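Citrate synthase (Pyrobaculum aerophilum, PDB 2IBP) probably catalyses the condensation of oxaloacetate with acetyl-CoA and water to citrate and CoA in the tricarboxylic acid cycle. Local coordinates at residues 107-112 with 363-368; 145-150 with 231-236; 176-181 with 193-198; 255-260 with 317-322. All coordinates share one frame; numbering follows the deposited sequence.

Contact 1 (107-112 with 363-368)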
# COMPACT_ATOMS: atom_id res chain seq x y z
N ALA A 107 -15.30 -7.79 -11.91
CA ALA A 107 -14.19 -6.86 -11.91
C ALA A 107 -12.88 -7.60 -12.16
O ALA A 107 -12.83 -8.83 -12.11
CB ALA A 107 -14.13 -6.14 -10.58
N HIS A 108 -11.83 -6.84 -12.40
CA HIS A 108 -10.52 -7.42 -12.63
C HIS A 108 -10.09 -8.15 -11.37
O HIS A 108 -10.32 -7.66 -10.25
CB HIS A 108 -9.50 -6.34 -12.99
CG HIS A 108 -8.16 -6.88 -13.37
ND1 HIS A 108 -7.22 -7.27 -12.44
CD2 HIS A 108 -7.61 -7.10 -14.59
CE1 HIS A 108 -6.14 -7.71 -13.06
NE2 HIS A 108 -6.35 -7.62 -14.37
N PRO A 109 -9.48 -9.33 -11.52
CA PRO A 109 -9.15 -10.10 -10.34
C PRO A 109 -8.26 -9.41 -9.32
O PRO A 109 -8.37 -9.71 -8.14
CB PRO A 109 -8.45 -11.35 -10.89
CG PRO A 109 -8.26 -11.13 -12.32
CD PRO A 109 -9.17 -10.05 -12.76
N MET A 110 -7.36 -8.53 -9.74
CA MET A 110 -6.48 -7.88 -8.77
C MET A 110 -7.24 -6.98 -7.80
O MET A 110 -6.86 -6.88 -6.63
CB MET A 110 -5.32 -7.14 -9.44
CG MET A 110 -4.34 -8.09 -10.10
SD MET A 110 -3.42 -9.10 -8.91
CE MET A 110 -2.19 -7.94 -8.35
N PHE A 111 -8.35 -6.39 -8.23
CA PHE A 111 -9.18 -5.60 -7.31
C PHE A 111 -9.82 -6.55 -6.30
O PHE A 111 -9.93 -6.24 -5.11
CB PHE A 111 -10.27 -4.85 -8.06
CG PHE A 111 -9.78 -3.63 -8.78
CD1 PHE A 111 -9.37 -2.52 -8.06
CD2 PHE A 111 -9.83 -3.56 -10.15
CE1 PHE A 111 -8.98 -1.36 -8.71
CE2 PHE A 111 -9.42 -2.42 -10.80
CZ PHE A 111 -9.00 -1.32 -10.08
N ALA A 112 -10.27 -7.70 -6.79
CA ALA A 112 -10.88 -8.71 -5.93
C ALA A 112 -9.88 -9.20 -4.91
O ALA A 112 -10.24 -9.42 -3.75
CB ALA A 112 -11.42 -9.89 -6.76
N PHE A 363 -2.68 -14.27 -14.51
CA PHE A 363 -1.23 -14.47 -14.43
C PHE A 363 -0.64 -13.74 -13.22
O PHE A 363 0.13 -14.32 -12.44
CB PHE A 363 -0.53 -13.96 -15.71
CG PHE A 363 -0.65 -14.89 -16.90
CD1 PHE A 363 -1.72 -15.78 -17.02
CD2 PHE A 363 0.22 -14.75 -17.98
CE1 PHE A 363 -1.84 -16.60 -18.15
CE2 PHE A 363 0.10 -15.56 -19.09
CZ PHE A 363 -0.93 -16.48 -19.18
N THR A 364 -0.97 -12.46 -13.08
CA THR A 364 -0.43 -11.68 -11.96
C THR A 364 -0.98 -12.16 -10.62
O THR A 364 -0.23 -12.28 -9.66
CB THR A 364 -0.55 -10.18 -12.19
OG1 THR A 364 0.16 -9.86 -13.40
CG2 THR A 364 0.07 -9.42 -11.02
N PRO A 365 -2.29 -12.48 -10.55
CA PRO A 365 -2.78 -13.11 -9.33
C PRO A 365 -1.99 -14.36 -8.93
O PRO A 365 -1.71 -14.57 -7.74
CB PRO A 365 -4.23 -13.44 -9.68
CG PRO A 365 -4.63 -12.27 -10.53
CD PRO A 365 -3.41 -11.98 -11.38
N ILE A 366 -1.59 -15.20 -9.88
CA ILE A 366 -0.77 -16.37 -9.55
C ILE A 366 0.61 -15.95 -9.04
O ILE A 366 1.16 -16.57 -8.13
CB ILE A 366 -0.69 -17.35 -10.73
CG1 ILE A 366 -2.10 -17.90 -10.98
CG2 ILE A 366 0.27 -18.51 -10.43
CD1 ILE A 366 -2.26 -18.63 -12.30
N PHE A 367 1.18 -14.89 -9.61
CA PHE A 367 2.42 -14.35 -9.06
C PHE A 367 2.23 -13.98 -7.56
O PHE A 367 3.08 -14.27 -6.73
CB PHE A 367 2.85 -13.12 -9.86
CG PHE A 367 4.14 -12.51 -9.40
CD1 PHE A 367 5.35 -12.88 -9.95
CD2 PHE A 367 4.15 -11.57 -8.38
CE1 PHE A 367 6.54 -12.29 -9.52
CE2 PHE A 367 5.32 -10.97 -7.97
CZ PHE A 367 6.51 -11.32 -8.55
N ALA A 368 1.11 -13.33 -7.24
CA ALA A 368 0.76 -13.00 -5.85
C ALA A 368 0.68 -14.27 -4.98
O ALA A 368 1.09 -14.27 -3.82
CB ALA A 368 -0.58 -12.23 -5.80
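Pro109, whose CB touches CG of Pro365 across the contact at 3.9 Å, also lays its CD over one face of the His108 ring, toward the rim, while Met110 CA sits in plane at the ring's edge. The imidazole is held there as the N-cap of helix 109-123: Met110 N donates to His108 ND1 over 3.0 Å, approaching 24° out of the ring plane. The cap thereby fixes the start of the helix from which Met110 reaches over. With its CG beside the backbone N (chi1 -68°) and further bends at both following bonds, Met110 swings SD against the flank of the Pro365 ring, 3.8 Å from CG and equally close to CD. Its methyl group carries on to Thr364, where CE and CG2 meet at 3.8 Å, the two side chains crossing at about a right angle. These are apolar contacts between the first turns of helices 109-123 and 363-382, two members of the mainly helical fold of citrate synthases. Helix 233-244 adds Ile241 and Leu244 to the surroundings of Met110, and His165 and Val162 of helix 141-169 pack on Pro109 and Pro365 respectively. Cutting Met110 back to an alanine would probably open a gap beside Pro365 CG and CD and take from Thr364 CG2 its contact with this helix. The next residue, Phe111, packs on Ala118 of the second subunit. The Thr364 side chain lies about 9 Å from that of Asp346, a predicted active-site residue.

Contact 2 (145-150 with 231-236); sequences ELAYRI and SDLYSS
Ile150 puts its CG2 methyl into the angle between Leu233 and Tyr234. The methyl is 3.4 Å from Tyr234 CE2, a close approach for two carbons, and 3.7 Å from Leu233 CB, and it comes to the ring at a slant. It projects across because CG2 lies anti to the backbone N of Ile150 (chi1 -64°), with CG1 taking the place beside that N. Leu233 answers from the facing helix: its CD1 rests 3.4 Å from the carbonyl oxygen of Ala147 and 4.1 Å from Ala147 CB, one helical turn before Ile150. No hydrogen bond links the two segments, so shape and apolar burial carry the contact. It joins the earlier part of the long helix 141-169 to the first turn of helix 233-244, both belonging to the helical bundle of a citrate synthase. That first turn is set by Asp232, the N-cap, whose OD2 accepts from Ser235 N at 3.0 Å; the donor stands 57° out of the carboxylate plane. The same OD2 takes a second bond from Asn127 ND2, which ties the cap to helix 125-135, while OD1 forms a salt bridge to Lys245 of the second subunit. Beyond the apolar meeting with Ile150, the phenol of Tyr234 ends in a hydrogen bond from its OH group to Asp124 OD2, so the ring is fixed at its far end too. Leu154, a turn further along helix 141-169, packs on both Leu233 and Tyr234, and Val379 of helix 363-382 packs on Leu233.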
# COMPACT_ATOMS: atom_id res chain seq x y z
N GLU A 145 3.93 -15.35 17.68
CA GLU A 145 3.22 -16.58 17.34
C GLU A 145 1.97 -16.25 16.52
O GLU A 145 1.71 -16.92 15.52
CB GLU A 145 2.85 -17.38 18.59
CG GLU A 145 4.03 -18.05 19.29
CD GLU A 145 4.67 -19.19 18.49
OE1 GLU A 145 4.25 -19.46 17.34
OE2 GLU A 145 5.60 -19.83 19.02
N LEU A 146 1.23 -15.21 16.91
CA LEU A 146 0.05 -14.78 16.16
C LEU A 146 0.47 -14.37 14.75
O LEU A 146 -0.18 -14.74 13.76
CB LEU A 146 -0.65 -13.58 16.82
CG LEU A 146 -1.32 -13.86 18.17
CD1 LEU A 146 -1.81 -12.59 18.85
CD2 LEU A 146 -2.44 -14.84 17.96
N ALA A 147 1.53 -13.57 14.67
CA ALA A 147 2.01 -13.04 13.39
C ALA A 147 2.35 -14.18 12.42
O ALA A 147 2.03 -14.13 11.24
CB ALA A 147 3.21 -12.12 13.60
N TYR A 148 3.01 -15.22 12.91
CA TYR A 148 3.38 -16.34 12.04
C TYR A 148 2.14 -17.14 11.62
O TYR A 148 2.05 -17.61 10.47
CB TYR A 148 4.45 -17.21 12.69
CG TYR A 148 5.82 -16.60 12.53
CD1 TYR A 148 6.24 -15.55 13.33
CD2 TYR A 148 6.64 -16.98 11.48
CE1 TYR A 148 7.48 -14.95 13.14
CE2 TYR A 148 7.88 -16.40 11.28
CZ TYR A 148 8.30 -15.38 12.10
OH TYR A 148 9.54 -14.81 11.90
N ARG A 149 1.19 -17.28 12.53
CA ARG A 149 -0.07 -17.95 12.21
C ARG A 149 -0.76 -17.18 11.06
O ARG A 149 -1.24 -17.76 10.10
CB ARG A 149 -0.98 -17.98 13.44
CG ARG A 149 -2.07 -19.04 13.46
CD ARG A 149 -2.83 -19.04 14.81
NE ARG A 149 -1.91 -19.06 15.95
CZ ARG A 149 -2.24 -18.74 17.20
NH1 ARG A 149 -3.47 -18.35 17.50
NH2 ARG A 149 -1.31 -18.78 18.15
N ILE A 150 -0.80 -15.85 11.19
CA ILE A 150 -1.43 -14.99 10.18
C ILE A 150 -0.70 -15.08 8.85
O ILE A 150 -1.33 -15.13 7.78
CB ILE A 150 -1.53 -13.54 10.67
CG1 ILE A 150 -2.45 -13.49 11.90
CG2 ILE A 150 -2.04 -12.61 9.55
CD1 ILE A 150 -2.29 -12.25 12.79
N SER A 231 0.53 -1.59 11.03
CA SER A 231 -0.71 -2.02 10.44
C SER A 231 -0.64 -3.54 10.29
O SER A 231 0.44 -4.13 10.33
CB SER A 231 -0.94 -1.35 9.08
OG SER A 231 -2.20 -1.72 8.55
N ASP A 232 -1.79 -4.17 10.11
CA ASP A 232 -1.83 -5.61 10.13
C ASP A 232 -1.29 -6.27 8.88
O ASP A 232 -1.22 -5.67 7.81
CB ASP A 232 -3.25 -6.07 10.40
CG ASP A 232 -4.17 -5.77 9.25
OD1 ASP A 232 -4.60 -4.59 9.11
OD2 ASP A 232 -4.48 -6.72 8.52
N LEU A 233 -0.96 -7.56 9.02
CA LEU A 233 -0.40 -8.33 7.92
C LEU A 233 -1.29 -8.43 6.71
O LEU A 233 -0.80 -8.42 5.57
CB LEU A 233 0.00 -9.72 8.41
CG LEU A 233 1.29 -9.74 9.22
CD1 LEU A 233 1.35 -10.97 10.15
CD2 LEU A 233 2.49 -9.67 8.30
N TYR A 234 -2.59 -8.57 6.92
CA TYR A 234 -3.50 -8.63 5.80
C TYR A 234 -3.46 -7.31 5.04
O TYR A 234 -3.39 -7.29 3.82
CB TYR A 234 -4.91 -8.94 6.26
CG TYR A 234 -5.16 -10.38 6.66
CD1 TYR A 234 -5.75 -11.26 5.77
CD2 TYR A 234 -4.92 -10.81 7.95
CE1 TYR A 234 -6.07 -12.55 6.13
CE2 TYR A 234 -5.20 -12.13 8.32
CZ TYR A 234 -5.79 -12.99 7.41
OH TYR A 234 -6.12 -14.30 7.75
N SER A 235 -3.54 -6.20 5.76
CA SER A 235 -3.51 -4.89 5.11
C SER A 235 -2.19 -4.67 4.36
O SER A 235 -2.16 -4.11 3.26
CB SER A 235 -3.74 -3.79 6.15
OG SER A 235 -5.07 -3.92 6.62
N SER A 236 -1.09 -5.15 4.94
CA SER A 236 0.21 -5.02 4.28
C SER A 236 0.23 -5.81 2.96
O SER A 236 0.74 -5.34 1.93
CB SER A 236 1.31 -5.50 5.21
OG SER A 236 1.36 -4.66 6.37

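Contact 3 (176-181 with 193-198); sequences RPRDDL and GREPDP
Glu195 runs straight out toward Arg178 and Leu181, its CG anti to the backbone N (chi1 180°) and the chain extended beyond, whereas the arginine chain is bent at chi3 (62°), which folds its guanidinium back over its own turn. The two side chains cross at about a right angle, guanidinium and carboxylate planes 82° apart. Arg178 NH2 stays 4.0 Å from Glu195 OE1, beyond a salt bridge, and a water closes the distance: it accepts from Arg178 NH1 at 3.1 Å, in the guanidinium plane, and donates to Glu195 OE1 over a short 2.5 Å. Arg178 spends its other nitrogens on Asp180, gripping the carboxylate side-on in a salt bridge, NE to OD1 at 2.9 Å and NH2 to OD2 at 2.7 Å. That fork lies within the type I beta turn Arg178-Leu181, joining its first and third residues, and the turn itself is closed by Leu181 N donating to Arg178 O. Leu181 lays CG over one guanidinium face toward the rim and brings CD2 to 3.7 Å from Glu195 OE2. The two loops flank helix 183-192, one leading into it and the other leaving it through Gly193, at the surface of the helical fold. Tyr189 of that helix makes a cation-pi contact with Arg178 and also packs on Leu181. A leucine in place of Arg178 would probably leave Asp180 without its counter-charge and take from the water its link to this turn. Arg178, Asp180 and Glu195 also touch a crystal neighbour, which may influence their conformations.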
# COMPACT_ATOMS: atom_id res chain seq x y z
N ARG A 176 -14.60 -25.67 -3.61
CA ARG A 176 -13.92 -25.47 -2.35
C ARG A 176 -12.66 -26.32 -2.24
O ARG A 176 -12.50 -27.30 -2.97
CB ARG A 176 -14.87 -25.65 -1.17
CG ARG A 176 -15.98 -24.60 -1.21
CD ARG A 176 -16.90 -24.64 -0.01
NE ARG A 176 -17.97 -23.65 -0.17
CZ ARG A 176 -17.87 -22.37 0.17
NH1 ARG A 176 -16.75 -21.90 0.70
NH2 ARG A 176 -18.89 -21.55 -0.02
N PRO A 177 -11.73 -25.91 -1.37
CA PRO A 177 -10.46 -26.61 -1.27
C PRO A 177 -10.57 -28.06 -0.87
O PRO A 177 -11.33 -28.40 0.04
CB PRO A 177 -9.69 -25.84 -0.20
CG PRO A 177 -10.39 -24.54 -0.04
CD PRO A 177 -11.81 -24.76 -0.43
N ARG A 178 -9.82 -28.90 -1.57
CA ARG A 178 -9.72 -30.32 -1.23
C ARG A 178 -8.53 -30.56 -0.31
O ARG A 178 -7.36 -30.35 -0.65
CB ARG A 178 -9.62 -31.19 -2.47
CG ARG A 178 -10.96 -31.73 -2.93
CD ARG A 178 -10.82 -32.54 -4.18
NE ARG A 178 -9.97 -33.71 -3.98
CZ ARG A 178 -9.64 -34.55 -4.96
NH1 ARG A 178 -10.06 -34.32 -6.20
NH2 ARG A 178 -8.87 -35.58 -4.71
N ASP A 179 -8.87 -31.08 0.85
CA ASP A 179 -7.93 -31.32 1.90
C ASP A 179 -6.86 -32.35 1.52
O ASP A 179 -5.76 -32.34 2.06
CB ASP A 179 -8.73 -31.84 3.09
CG ASP A 179 -8.28 -31.27 4.37
OD1 ASP A 179 -7.86 -30.10 4.38
OD2 ASP A 179 -8.53 -31.94 5.39
N ASP A 180 -7.17 -33.23 0.56
CA ASP A 180 -6.24 -34.28 0.17
C ASP A 180 -5.27 -33.88 -0.94
O ASP A 180 -4.44 -34.69 -1.36
CB ASP A 180 -6.99 -35.54 -0.25
CG ASP A 180 -7.88 -35.34 -1.45
OD1 ASP A 180 -8.54 -34.29 -1.54
OD2 ASP A 180 -7.97 -36.27 -2.27
N LEU A 181 -5.41 -32.66 -1.44
CA LEU A 181 -4.54 -32.18 -2.49
C LEU A 181 -3.50 -31.21 -1.95
O LEU A 181 -3.77 -30.46 -1.00
CB LEU A 181 -5.34 -31.48 -3.59
CG LEU A 181 -6.32 -32.34 -4.38
CD1 LEU A 181 -7.00 -31.50 -5.47
CD2 LEU A 181 -5.54 -33.51 -4.98
N GLY A 193 -12.19 -27.51 -11.36
CA GLY A 193 -13.14 -28.49 -10.85
C GLY A 193 -12.81 -29.94 -11.10
O GLY A 193 -13.66 -30.81 -10.93
N ARG A 194 -11.58 -30.20 -11.50
CA ARG A 194 -11.12 -31.57 -11.70
C ARG A 194 -9.69 -31.67 -11.15
O ARG A 194 -8.96 -30.68 -11.15
CB ARG A 194 -11.16 -31.93 -13.18
CG ARG A 194 -10.31 -31.05 -14.06
CD ARG A 194 -10.42 -31.45 -15.52
NE ARG A 194 -11.78 -31.26 -16.04
CZ ARG A 194 -12.24 -30.12 -16.55
NH1 ARG A 194 -11.47 -29.04 -16.61
NH2 ARG A 194 -13.49 -30.06 -16.99
N GLU A 195 -9.30 -32.83 -10.65
CA GLU A 195 -7.94 -32.96 -10.18
C GLU A 195 -7.04 -32.80 -11.40
O GLU A 195 -7.33 -33.32 -12.48
CB GLU A 195 -7.67 -34.30 -9.48
CG GLU A 195 -6.23 -34.44 -8.99
CD GLU A 195 -5.99 -35.72 -8.20
OE1 GLU A 195 -6.94 -36.53 -8.09
OE2 GLU A 195 -4.86 -35.91 -7.69
N PRO A 196 -5.98 -32.00 -11.25
CA PRO A 196 -5.12 -31.74 -12.37
C PRO A 196 -4.22 -32.89 -12.71
O PRO A 196 -4.02 -33.81 -11.89
CB PRO A 196 -4.28 -30.56 -11.90
CG PRO A 196 -4.25 -30.73 -10.41
CD PRO A 196 -5.57 -31.24 -10.06
N ASP A 197 -3.72 -32.84 -13.93
CA ASP A 197 -2.70 -33.76 -14.42
C ASP A 197 -1.45 -33.42 -13.59
O ASP A 197 -1.18 -32.26 -13.28
CB ASP A 197 -2.43 -33.51 -15.90
CG ASP A 197 -1.49 -34.52 -16.51
OD1 ASP A 197 -0.29 -34.53 -16.15
OD2 ASP A 197 -1.93 -35.26 -17.42
N PRO A 198 -0.73 -34.45 -13.16
CA PRO A 198 0.50 -34.27 -12.39
C PRO A 198 1.47 -33.25 -12.98
O PRO A 198 2.13 -32.52 -12.23
CB PRO A 198 1.15 -35.66 -12.42
CG PRO A 198 0.04 -36.60 -12.70
CD PRO A 198 -1.08 -35.87 -13.34
O HOH W 1 -9.39 -36.71 -7.99

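Contact 4 (255-260 with 317-322)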
# COMPACT_ATOMS: atom_id res chain seq x y z
N MET A 255 2.48 -10.41 -21.97
CA MET A 255 2.81 -9.74 -23.22
C MET A 255 3.73 -10.59 -24.08
O MET A 255 3.61 -10.56 -25.32
CB MET A 255 3.40 -8.35 -22.96
CG MET A 255 2.43 -7.41 -22.23
SD MET A 255 0.75 -7.42 -22.90
CE MET A 255 1.05 -7.11 -24.64
N ALA A 256 4.62 -11.35 -23.45
CA ALA A 256 5.51 -12.25 -24.21
C ALA A 256 4.65 -13.23 -25.00
O ALA A 256 4.86 -13.43 -26.19
CB ALA A 256 6.45 -13.00 -23.27
N VAL A 257 3.67 -13.85 -24.33
CA VAL A 257 2.78 -14.81 -24.98
C VAL A 257 1.96 -14.18 -26.10
O VAL A 257 1.89 -14.72 -27.20
CB VAL A 257 1.88 -15.55 -23.98
CG1 VAL A 257 0.75 -16.29 -24.69
CG2 VAL A 257 2.73 -16.51 -23.15
N ARG A 258 1.35 -13.03 -25.84
CA ARG A 258 0.61 -12.33 -26.89
C ARG A 258 1.53 -12.05 -28.08
O ARG A 258 1.11 -12.11 -29.22
CB ARG A 258 0.05 -11.02 -26.37
CG ARG A 258 -1.06 -11.19 -25.36
CD ARG A 258 -1.59 -9.84 -24.97
NE ARG A 258 -2.69 -9.92 -24.02
CZ ARG A 258 -3.96 -10.08 -24.36
NH1 ARG A 258 -4.31 -10.24 -25.63
NH2 ARG A 258 -4.89 -10.08 -23.42
N ASN A 259 2.78 -11.67 -27.81
CA ASN A 259 3.75 -11.41 -28.87
C ASN A 259 4.06 -12.66 -29.65
O ASN A 259 4.18 -12.60 -30.89
CB ASN A 259 5.04 -10.83 -28.32
CG ASN A 259 4.90 -9.38 -27.91
OD1 ASN A 259 3.88 -8.73 -28.17
ND2 ASN A 259 5.97 -8.82 -27.34
N TYR A 260 4.26 -13.78 -28.96
CA TYR A 260 4.54 -15.03 -29.66
C TYR A 260 3.36 -15.37 -30.56
O TYR A 260 3.56 -15.83 -31.68
CB TYR A 260 4.85 -16.20 -28.71
CG TYR A 260 6.00 -15.97 -27.76
CD1 TYR A 260 7.18 -15.37 -28.19
CD2 TYR A 260 5.96 -16.47 -26.45
CE1 TYR A 260 8.26 -15.19 -27.32
CE2 TYR A 260 7.03 -16.28 -25.58
CZ TYR A 260 8.16 -15.64 -26.02
OH TYR A 260 9.22 -15.42 -25.16
N GLN A 317 -0.34 -23.68 -30.27
CA GLN A 317 -0.18 -22.31 -30.72
C GLN A 317 1.29 -21.97 -31.02
O GLN A 317 1.62 -20.81 -31.27
CB GLN A 317 -0.79 -21.32 -29.72
CG GLN A 317 -2.31 -21.19 -29.81
CD GLN A 317 -3.06 -22.43 -29.38
OE1 GLN A 317 -2.87 -22.94 -28.28
NE2 GLN A 317 -3.98 -22.88 -30.24
N ASN A 318 2.14 -23.00 -30.99
CA ASN A 318 3.56 -22.89 -31.33
C ASN A 318 4.33 -21.93 -30.44
O ASN A 318 5.42 -21.46 -30.80
CB ASN A 318 3.72 -22.50 -32.81
CG ASN A 318 2.89 -23.39 -33.74
OD1 ASN A 318 2.07 -22.90 -34.51
ND2 ASN A 318 3.02 -24.69 -33.57
N LEU A 319 3.81 -21.70 -29.23
CA LEU A 319 4.42 -20.76 -28.31
C LEU A 319 5.83 -21.20 -27.92
O LEU A 319 6.77 -20.42 -27.94
CB LEU A 319 3.56 -20.65 -27.05
CG LEU A 319 2.15 -20.12 -27.27
CD1 LEU A 319 1.42 -20.08 -25.93
CD2 LEU A 319 2.22 -18.72 -27.91
N PHE A 320 5.99 -22.48 -27.62
CA PHE A 320 7.30 -22.96 -27.20
C PHE A 320 8.30 -22.93 -28.37
O PHE A 320 9.46 -22.53 -28.23
CB PHE A 320 7.19 -24.35 -26.58
CG PHE A 320 8.46 -24.80 -25.95
CD1 PHE A 320 8.82 -24.33 -24.70
CD2 PHE A 320 9.31 -25.66 -26.62
CE1 PHE A 320 10.01 -24.72 -24.12
CE2 PHE A 320 10.51 -26.04 -26.06
CZ PHE A 320 10.85 -25.58 -24.79
N ALA A 321 7.82 -23.31 -29.55
CA ALA A 321 8.65 -23.29 -30.76
C ALA A 321 9.13 -21.88 -31.08
O ALA A 321 10.31 -21.66 -31.37
CB ALA A 321 7.86 -23.85 -31.94
N ILE A 322 8.21 -20.92 -31.00
CA ILE A 322 8.52 -19.52 -31.27
C ILE A 322 9.49 -18.97 -30.23
O ILE A 322 10.53 -18.39 -30.57
CB ILE A 322 7.25 -18.68 -31.36
CG1 ILE A 322 6.39 -19.13 -32.54
CG2 ILE A 322 7.58 -17.18 -31.47
CD1 ILE A 322 4.98 -18.55 -32.55
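Tyr260 and Ile322 slide past each other in opposite directions, so that CG2 of Ile322 comes to 3.8 Å from Tyr260 CD1, slanting against the ring. The other arm of the isoleucine turns to the backbone: Ile322 CD1 is only 3.2 Å from Tyr260 O, a tight fit for a methyl against a carbonyl oxygen. Both branches thus grip the same residue, since CG2 is anti to the backbone N of Ile322 and CG1 lies beside that N (chi1 -64°). Leu319, one turn earlier, divides its two methyls between Tyr260 and Val257. CD2 settles 3.7 Å from Tyr260 CB, while CD1 lies 4.0 Å from CG1 of Val257, whose side chain it crosses at about a right angle. Within its own helix the Tyr260 ring carries Ala256 O over one face, toward the rim. The hydroxyl end is held elsewhere, in a hydrogen bond to the carbonyl oxygen of Phe347. Ile351 and Tyr354 of helix 349-356 pack on Leu319 as well, and its backbone N donates to Tyr355 OH of the same helix, at the first turn of helix 319-332. The Tyr260 side chain is about 8 Å from that of Asp346, predicted to be an active-site residue. Helices 252-263 and 319-332 probably belong to the small domain, as in other citrate synthases, and pack here near the predicted active site.

Overall arrangement
From the N terminus, contact 1 opens first, at 107-112, and closes last, at 363-368; its long loop encloses the three others. Within it, contact 2 closes the span from 145-150 to 231-236, and contact 3 is nested inside that span, pinching the two ends of helix 183-192. Contact 4 follows in series, after helix 233-244 has given way to helix 252-263, and no two contacts cross. Contact 1 ties helix 109-123 to helix 363-382, contact 2 helix 141-169 to helix 233-244, and contact 4 helix 252-263 to helix 319-332; contacts 1 and 2 both adjoin the second subunit. Contacts 2 and 4 lie on opposite sides of the chain's centre, their own centres 39 Å apart.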